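Local structure of ferrichrome ABC transporter substrate-binding protein (Staphylococcus pseudintermedius, 5FLY) at residues I28-P33 and A44-V49; D83-Y88 and K99-I104. The protein probably binds ferrichrome-type hydroxamate siderophores as the class III substrate-binding component of an ABC transporter, delivering them for iron uptake. All blocks are in the same frame, centred on the assembly; numbering follows the deposited sequence.

Contact 1: I28-P33 and A44-V49; sequences IVVMAP and ANIVGV
Methyl groups of the 44-49 segment approach the I28 carbonyl from both sides of its plane. V47 CG2 sits almost squarely over one face, 3.5 Å from I28 O, while I46 CG2 comes from the other side, beyond the oxygen and 3.7 Å from it. At the oxygen end three donors crowd in: V47 N makes the strong bond, 2.8 Å to I28 O and tilted 18° from the carbonyl plane, G48 N adds a weak one, and the CA-H of I46 makes a further contact. The N-H edge of I28 points straight into N45 O (2.9 Å), lying in that carbonyl's plane.

Two successive donors on one acceptor mark a beta bulge, with V47 the extra residue. I28 pairs with I46, yet V29 already faces G48. Strands 28-30 and 46-50 are the parallel strands of a beta-alpha-beta unit in the five-stranded parallel sheet of this class III binding protein's N-terminal lobe. The intervening helix 36-41 sets L39 against V30, A44 and I46. Beyond the bulge the pairing runs on in the shifted register, V30 opposite V49, and V30 N bonds G48 O at 2.9 Å, the donor 34° out of the carbonyl plane.

V47 CG2 takes the crowded position between its own backbone N and carbonyl carbon, which also sets it across V29 CG2 (3.9 Å), the two side chains meeting at about a right angle. On the other face, I28 stretches its chain out (chi2 -180°) and lays CD1 against A44 CB at 4.1 Å. N45 turns away, its ND2 bonded to P25 O.

Contact 2: D83-Y88 and K99-I104; sequences DLIITY and KIAPTI
I85 and T103 pair at the centre of the parallel strand contact that closes the beta-alpha-beta unit of strand 84-88, helix 94-100 and strand 103-106, the last forming one border of the five-stranded parallel sheet. Three backbone bonds hold it: I85 N to P102 O, I104 N to I85 O, and T87 N to I104 O.

I85 sends CG1 opposite its carbonyl carbon and continues nearly straight to CD1 (chi2 164°), laying the chain back along the turn after the helix. CD1 meets A101 CB at 3.9 Å and also touches I100 CB. T103 takes the same first-torsion choice with its hydroxyl, OG1 crossing over I85 CB at 3.6 Å. From there OG1 donates to A101 O, 3.0 Å away, approaching from above the carbonyl plane, so a local hydrogen bond pins the hydroxyl's rotation and gives it a polar partner in apolar surroundings. T103 CG2, pointing the other way, reaches T87 CG2, whose own hydroxyl is bonded to D91.

On the opposite face I86 bends where I85 stays extended. Its chi2 of -62° folds CD1 over toward the edge strand, onto I104 CD1 at 3.9 Å, the two isoleucine chains running alongside each other in the same direction. L84 CB starts away from this strand, but its chi2 of 65° brings CD1 back to 4.1 Å from I104 CD1 and to 3.5 Å from P102 O. Where the segments first meet, the proline ring leans on the D83-L84 peptide, with P102 CD 3.5 Å from D83 O.

How the contacts relate
Contacts 1 and 2 are neighbouring parts of one parallel sheet, in series along the chain and with centres 10 Å apart. Strands 28-30 and 84-88 lie side by side, and I86 joins them through probable hydrogen bonds from both ends of its backbone: I86 N to V29 O (2.9 Å) and M31 N to I86 O (2.7 Å). Past the end of strand 28-30, A32 CB packs on Y88 CE2 at 3.4 Å. The hydroxyl of Y88 bonds T34, which belongs to the pocket holding the bound polyether; P33 also touches the pocket residue Y259. The side chains of V30 and T87 stay about 12 and 11 Å from that ligand.

Contact 1: I28-P33 and A44-V49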
ATOM      1  N   ILE A  28       4.321  -4.168 -20.723  1.00  8.07           N
ATOM      2  CA  ILE A  28       3.638  -4.601 -19.510  1.00  7.98           C
ATOM      3  C   ILE A  28       2.346  -3.830 -19.345  1.00  8.08           C
ATOM      4  O   ILE A  28       2.327  -2.612 -19.487  1.00  8.06           O
ATOM      5  CB  ILE A  28       4.494  -4.380 -18.248  1.00  7.66           C
ATOM      6  CG1 ILE A  28       5.872  -5.006 -18.413  1.00  7.57           C
ATOM      7  CG2 ILE A  28       3.792  -4.955 -17.008  1.00  7.60           C
ATOM      8  CD1 ILE A  28       6.775  -4.828 -17.195  1.00  9.49           C
ATOM      9  N   VAL A  29       1.261  -4.538 -19.057  1.00  8.22           N
ATOM     10  CA  VAL A  29       0.023  -3.900 -18.638  1.00  8.30           C
ATOM     11  C   VAL A  29      -0.171  -4.228 -17.178  1.00  8.10           C
ATOM     12  O   VAL A  29      -0.221  -5.396 -16.812  1.00  8.11           O
ATOM     13  CB  VAL A  29      -1.175  -4.371 -19.477  1.00  8.66           C
ATOM     14  CG1 VAL A  29      -2.508  -3.907 -18.853  1.00  8.74           C
ATOM     15  CG2 VAL A  29      -1.007  -3.880 -20.915  1.00  8.88           C
ATOM     16  N   VAL A  30      -0.219  -3.194 -16.342  1.00  7.93           N
ATOM     17  CA  VAL A  30      -0.376  -3.387 -14.905  1.00  7.75           C
ATOM     18  C   VAL A  30      -1.820  -3.078 -14.495  1.00  7.88           C
ATOM     19  O   VAL A  30      -2.202  -1.912 -14.363  1.00  8.13           O
ATOM     20  CB  VAL A  30       0.616  -2.499 -14.116  1.00  8.34           C
ATOM     21  CG1 VAL A  30       0.527  -2.780 -12.625  1.00  7.33           C
ATOM     22  CG2 VAL A  30       2.042  -2.697 -14.623  1.00  8.74           C
ATOM     23  N   MET A  31      -2.619  -4.129 -14.323  1.00  8.86           N
ATOM     24  CA  MET A  31      -4.024  -3.974 -13.935  1.00  8.59           C
ATOM     25  C   MET A  31      -4.208  -3.841 -12.422  1.00 10.94           C
ATOM     26  O   MET A  31      -5.244  -3.358 -11.964  1.00 10.85           O
ATOM     27  CB  MET A  31      -4.852  -5.151 -14.437  1.00  9.44           C
ATOM     28  CG  MET A  31      -5.021  -5.190 -15.938  1.00 10.02           C
ATOM     29  SD  MET A  31      -5.596  -3.614 -16.642  1.00 12.49           S
ATOM     30  CE  MET A  31      -7.097  -3.335 -15.722  1.00 10.15           C
ATOM     31  N   ALA A  32      -3.231  -4.305 -11.652  1.00 10.45           N
ATOM     32  CA  ALA A  32      -3.277  -4.199 -10.200  1.00  8.96           C
ATOM     33  C   ALA A  32      -2.494  -2.946  -9.758  1.00  9.57           C
ATOM     34  O   ALA A  32      -1.261  -2.923  -9.836  1.00  7.47           O
ATOM     35  CB  ALA A  32      -2.704  -5.448  -9.561  1.00  8.25           C
ATOM     36  N   PRO A  33      -3.199  -1.901  -9.293  1.00  8.10           N
ATOM     37  CA  PRO A  33      -2.491  -0.645  -9.020  1.00  7.46           C
ATOM     38  C   PRO A  33      -1.441  -0.738  -7.916  1.00  8.48           C
ATOM     39  O   PRO A  33      -0.532   0.086  -7.887  1.00  6.97           O
ATOM     40  CB  PRO A  33      -3.616   0.315  -8.622  1.00  7.39           C
ATOM     41  CG  PRO A  33      -4.778  -0.545  -8.246  1.00  8.34           C
ATOM     42  CD  PRO A  33      -4.654  -1.763  -9.113  1.00  7.57           C
ATOM     43  N   ALA A  44      10.144   0.439 -15.680  1.00  7.47           N
ATOM     44  CA  ALA A  44       9.632  -0.684 -16.458  1.00  8.33           C
ATOM     45  C   ALA A  44       8.946  -0.232 -17.745  1.00  9.44           C
ATOM     46  O   ALA A  44       8.438   0.899 -17.852  1.00  8.39           O
ATOM     47  CB  ALA A  44       8.664  -1.499 -15.627  1.00  9.61           C
ATOM     48  N   ASN A  45       8.912  -1.135 -18.722  1.00  8.39           N
ATOM     49  CA  ASN A  45       8.274  -0.849 -20.005  1.00  9.64           C
ATOM     50  C   ASN A  45       6.757  -1.026 -19.929  1.00  9.08           C
ATOM     51  O   ASN A  45       6.193  -2.010 -20.427  1.00  8.97           O
ATOM     52  CB  ASN A  45       8.875  -1.742 -21.093  1.00 11.00           C
ATOM     53  CG  ASN A  45      10.373  -1.494 -21.288  1.00 11.35           C
ATOM     54  OD1 ASN A  45      10.808  -0.341 -21.407  1.00 11.46           O
ATOM     55  ND2 ASN A  45      11.167  -2.563 -21.299  1.00  9.95           N
ATOM     56  N   ILE A  46       6.087  -0.052 -19.323  1.00  8.28           N
ATOM     57  CA  ILE A  46       4.653  -0.147 -19.075  1.00  7.75           C
ATOM     58  C   ILE A  46       3.877   0.525 -20.201  1.00 10.13           C
ATOM     59  O   ILE A  46       4.138   1.696 -20.541  1.00 11.66           O
ATOM     60  CB  ILE A  46       4.270   0.508 -17.733  1.00  7.60           C
ATOM     61  CG1 ILE A  46       4.976  -0.199 -16.568  1.00  8.20           C
ATOM     62  CG2 ILE A  46       2.743   0.518 -17.550  1.00  8.38           C
ATOM     63  CD1 ILE A  46       4.878   0.528 -15.243  1.00  9.29           C
ATOM     64  N   VAL A  47       2.934  -0.206 -20.790  1.00 10.12           N
ATOM     65  CA  VAL A  47       2.122   0.322 -21.881  1.00  8.90           C
ATOM     66  C   VAL A  47       0.644   0.468 -21.530  1.00  9.07           C
ATOM     67  O   VAL A  47      -0.124   1.016 -22.305  1.00 10.19           O
ATOM     68  CB  VAL A  47       2.233  -0.556 -23.154  1.00  9.13           C
ATOM     69  CG1 VAL A  47       3.658  -0.521 -23.709  1.00  9.02           C
ATOM     70  CG2 VAL A  47       1.791  -1.994 -22.885  1.00 10.49           C
ATOM     71  N   GLY A  48       0.230  -0.022 -20.367  1.00  8.49           N
ATOM     72  CA  GLY A  48      -1.140   0.175 -19.911  1.00  8.63           C
ATOM     73  C   GLY A  48      -1.151   0.071 -18.410  1.00  8.36           C
ATOM     74  O   GLY A  48      -0.375  -0.699 -17.852  1.00  8.14           O
ATOM     75  N   VAL A  49      -2.004   0.851 -17.759  1.00  8.39           N
ATOM     76  CA  VAL A  49      -2.098   0.806 -16.302  1.00  8.17           C
ATOM     77  C   VAL A  49      -3.552   1.017 -15.874  1.00  8.33           C
ATOM     78  O   VAL A  49      -4.300   1.770 -16.506  1.00  8.58           O
ATOM     79  CB  VAL A  49      -1.154   1.859 -15.642  1.00  8.06           C
ATOM     80  CG1 VAL A  49      -1.558   3.285 -15.995  1.00  8.11           C
ATOM     81  CG2 VAL A  49      -1.092   1.655 -14.131  1.00  8.57           C
TER

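Contact 2: D83-Y88 and K99-I104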
ATOM      1  N   ASP A  83       3.250  -8.137 -23.553  1.00 10.01           N
ATOM      2  CA  ASP A  83       3.989  -9.392 -23.418  1.00 10.56           C
ATOM      3  C   ASP A  83       3.979  -9.873 -21.964  1.00 10.33           C
ATOM      4  O   ASP A  83       4.481 -10.955 -21.664  1.00  9.65           O
ATOM      5  CB  ASP A  83       5.423  -9.270 -23.972  1.00 10.54           C
ATOM      6  CG  ASP A  83       6.297  -8.257 -23.241  1.00 11.12           C
ATOM      7  OD1 ASP A  83       5.843  -7.539 -22.330  1.00 11.17           O
ATOM      8  OD2 ASP A  83       7.494  -8.187 -23.628  1.00 14.56           O
ATOM      9  N   LEU A  84       3.347  -9.099 -21.084  1.00  8.68           N
ATOM     10  CA  LEU A  84       3.225  -9.450 -19.677  1.00  8.48           C
ATOM     11  C   LEU A  84       2.077  -8.654 -19.082  1.00  8.44           C
ATOM     12  O   LEU A  84       1.986  -7.443 -19.307  1.00  8.37           O
ATOM     13  CB  LEU A  84       4.536  -9.159 -18.917  1.00  8.17           C
ATOM     14  CG  LEU A  84       4.518  -9.413 -17.408  1.00  7.97           C
ATOM     15  CD1 LEU A  84       4.317 -10.880 -17.093  1.00  8.13           C
ATOM     16  CD2 LEU A  84       5.815  -8.914 -16.755  1.00  7.70           C
ATOM     17  N   ILE A  85       1.223  -9.335 -18.308  1.00  8.50           N
ATOM     18  CA  ILE A  85       0.105  -8.709 -17.609  1.00  8.47           C
ATOM     19  C   ILE A  85       0.249  -8.951 -16.113  1.00  8.24           C
ATOM     20  O   ILE A  85       0.567 -10.058 -15.715  1.00  8.26           O
ATOM     21  CB  ILE A  85      -1.241  -9.278 -18.092  1.00  8.81           C
ATOM     22  CG1 ILE A  85      -1.420  -9.017 -19.595  1.00  9.08           C
ATOM     23  CG2 ILE A  85      -2.393  -8.697 -17.286  1.00  8.78           C
ATOM     24  CD1 ILE A  85      -2.504  -9.861 -20.236  1.00  9.48           C
ATOM     25  N   ILE A  86       0.066  -7.897 -15.310  1.00  9.03           N
ATOM     26  CA  ILE A  86       0.140  -7.966 -13.855  1.00  9.39           C
ATOM     27  C   ILE A  86      -1.225  -7.644 -13.283  1.00  8.53           C
ATOM     28  O   ILE A  86      -1.803  -6.622 -13.605  1.00  8.83           O
ATOM     29  CB  ILE A  86       1.164  -6.955 -13.255  1.00 10.41           C
ATOM     30  CG1 ILE A  86       2.515  -7.039 -13.963  1.00 12.53           C
ATOM     31  CG2 ILE A  86       1.300  -7.152 -11.730  1.00  8.89           C
ATOM     32  CD1 ILE A  86       3.194  -8.362 -13.844  1.00 12.50           C
ATOM     33  N   THR A  87      -1.752  -8.529 -12.441  1.00  7.94           N
ATOM     34  CA  THR A  87      -3.038  -8.276 -11.800  1.00  8.00           C
ATOM     35  C   THR A  87      -3.063  -8.930 -10.424  1.00  7.89           C
ATOM     36  O   THR A  87      -2.015  -9.331  -9.904  1.00  7.75           O
ATOM     37  CB  THR A  87      -4.227  -8.785 -12.671  1.00  8.32           C
ATOM     38  OG1 THR A  87      -5.457  -8.247 -12.158  1.00  8.38           O
ATOM     39  CG2 THR A  87      -4.262 -10.318 -12.751  1.00  8.85           C
ATOM     40  N   TYR A  88      -4.247  -8.998  -9.822  1.00  9.96           N
ATOM     41  CA  TYR A  88      -4.436  -9.673  -8.530  1.00  9.86           C
ATOM     42  C   TYR A  88      -5.096 -11.012  -8.750  1.00  9.66           C
ATOM     43  O   TYR A  88      -5.824 -11.203  -9.721  1.00  8.67           O
ATOM     44  CB  TYR A  88      -5.327  -8.882  -7.568  1.00  9.81           C
ATOM     45  CG  TYR A  88      -4.922  -7.476  -7.214  1.00  9.43           C
ATOM     46  CD1 TYR A  88      -3.869  -7.213  -6.348  1.00  9.25           C
ATOM     47  CD2 TYR A  88      -5.661  -6.408  -7.692  1.00 10.38           C
ATOM     48  CE1 TYR A  88      -3.546  -5.913  -6.014  1.00  8.95           C
ATOM     49  CE2 TYR A  88      -5.342  -5.117  -7.375  1.00  9.14           C
ATOM     50  CZ  TYR A  88      -4.295  -4.874  -6.533  1.00  9.54           C
ATOM     51  OH  TYR A  88      -4.019  -3.563  -6.242  1.00 11.26           O
ATOM     52  N   LYS A  99      -4.816 -15.862 -21.796  1.00 20.53           N
ATOM     53  CA  LYS A  99      -4.882 -16.132 -23.235  1.00 21.97           C
ATOM     54  C   LYS A  99      -4.200 -15.020 -24.035  1.00 21.49           C
ATOM     55  O   LYS A  99      -3.760 -15.242 -25.162  1.00 24.20           O
ATOM     56  CB  LYS A  99      -6.335 -16.287 -23.707  1.00 23.73           C
ATOM     57  CG  LYS A  99      -7.105 -17.447 -23.080  1.00 24.77           C
ATOM     58  CD  LYS A  99      -8.549 -17.470 -23.592  1.00 25.52           C
ATOM     59  CE  LYS A  99      -9.415 -18.503 -22.880  1.00 26.94           C
ATOM     60  NZ  LYS A  99      -8.967 -19.900 -23.118  1.00 27.78           N
ATOM     61  N   ILE A 100      -4.124 -13.828 -23.448  1.00 17.39           N
ATOM     62  CA  ILE A 100      -3.548 -12.658 -24.117  1.00 16.47           C
ATOM     63  C   ILE A 100      -2.034 -12.626 -23.977  1.00 16.46           C
ATOM     64  O   ILE A 100      -1.321 -12.355 -24.940  1.00 16.29           O
ATOM     65  CB  ILE A 100      -4.153 -11.351 -23.556  1.00 16.77           C
ATOM     66  CG1 ILE A 100      -5.669 -11.344 -23.767  1.00 16.91           C
ATOM     67  CG2 ILE A 100      -3.535 -10.126 -24.230  1.00 17.92           C
ATOM     68  CD1 ILE A 100      -6.392 -10.282 -22.978  1.00 18.96           C
ATOM     69  N   ALA A 101      -1.541 -12.910 -22.777  1.00 11.88           N
ATOM     70  CA  ALA A 101      -0.117 -12.823 -22.495  1.00 12.12           C
ATOM     71  C   ALA A 101       0.182 -13.534 -21.176  1.00 11.18           C
ATOM     72  O   ALA A 101      -0.737 -13.783 -20.405  1.00 10.29           O
ATOM     73  CB  ALA A 101       0.334 -11.344 -22.433  1.00 11.78           C
ATOM     74  N   PRO A 102       1.460 -13.878 -20.927  1.00 12.35           N
ATOM     75  CA  PRO A 102       1.879 -14.316 -19.589  1.00 13.64           C
ATOM     76  C   PRO A 102       1.331 -13.376 -18.525  1.00 13.00           C
ATOM     77  O   PRO A 102       1.481 -12.157 -18.649  1.00 11.82           O
ATOM     78  CB  PRO A 102       3.403 -14.258 -19.666  1.00 14.28           C
ATOM     79  CG  PRO A 102       3.694 -14.543 -21.095  1.00 15.73           C
ATOM     80  CD  PRO A 102       2.586 -13.902 -21.880  1.00 13.52           C
ATOM     81  N   THR A 103       0.685 -13.946 -17.513  1.00  9.97           N
ATOM     82  CA  THR A 103      -0.046 -13.176 -16.515  1.00 11.41           C
ATOM     83  C   THR A 103       0.394 -13.588 -15.116  1.00 11.43           C
ATOM     84  O   THR A 103       0.360 -14.779 -14.771  1.00 11.87           O
ATOM     85  CB  THR A 103      -1.576 -13.368 -16.663  1.00 11.79           C
ATOM     86  OG1 THR A 103      -2.028 -12.770 -17.892  1.00 11.49           O
ATOM     87  CG2 THR A 103      -2.332 -12.729 -15.489  1.00 11.76           C
ATOM     88  N   ILE A 104       0.832 -12.603 -14.333  1.00  8.69           N
ATOM     89  CA  ILE A 104       1.093 -12.790 -12.905  1.00  8.51           C
ATOM     90  C   ILE A 104      -0.043 -12.171 -12.113  1.00  9.73           C
ATOM     91  O   ILE A 104      -0.202 -10.943 -12.058  1.00  8.29           O
ATOM     92  CB  ILE A 104       2.424 -12.166 -12.446  1.00  8.28           C
ATOM     93  CG1 ILE A 104       3.580 -12.644 -13.329  1.00  8.29           C
ATOM     94  CG2 ILE A 104       2.723 -12.542 -11.027  1.00  8.11           C
ATOM     95  CD1 ILE A 104       4.820 -11.841 -13.151  1.00  9.21           C
TER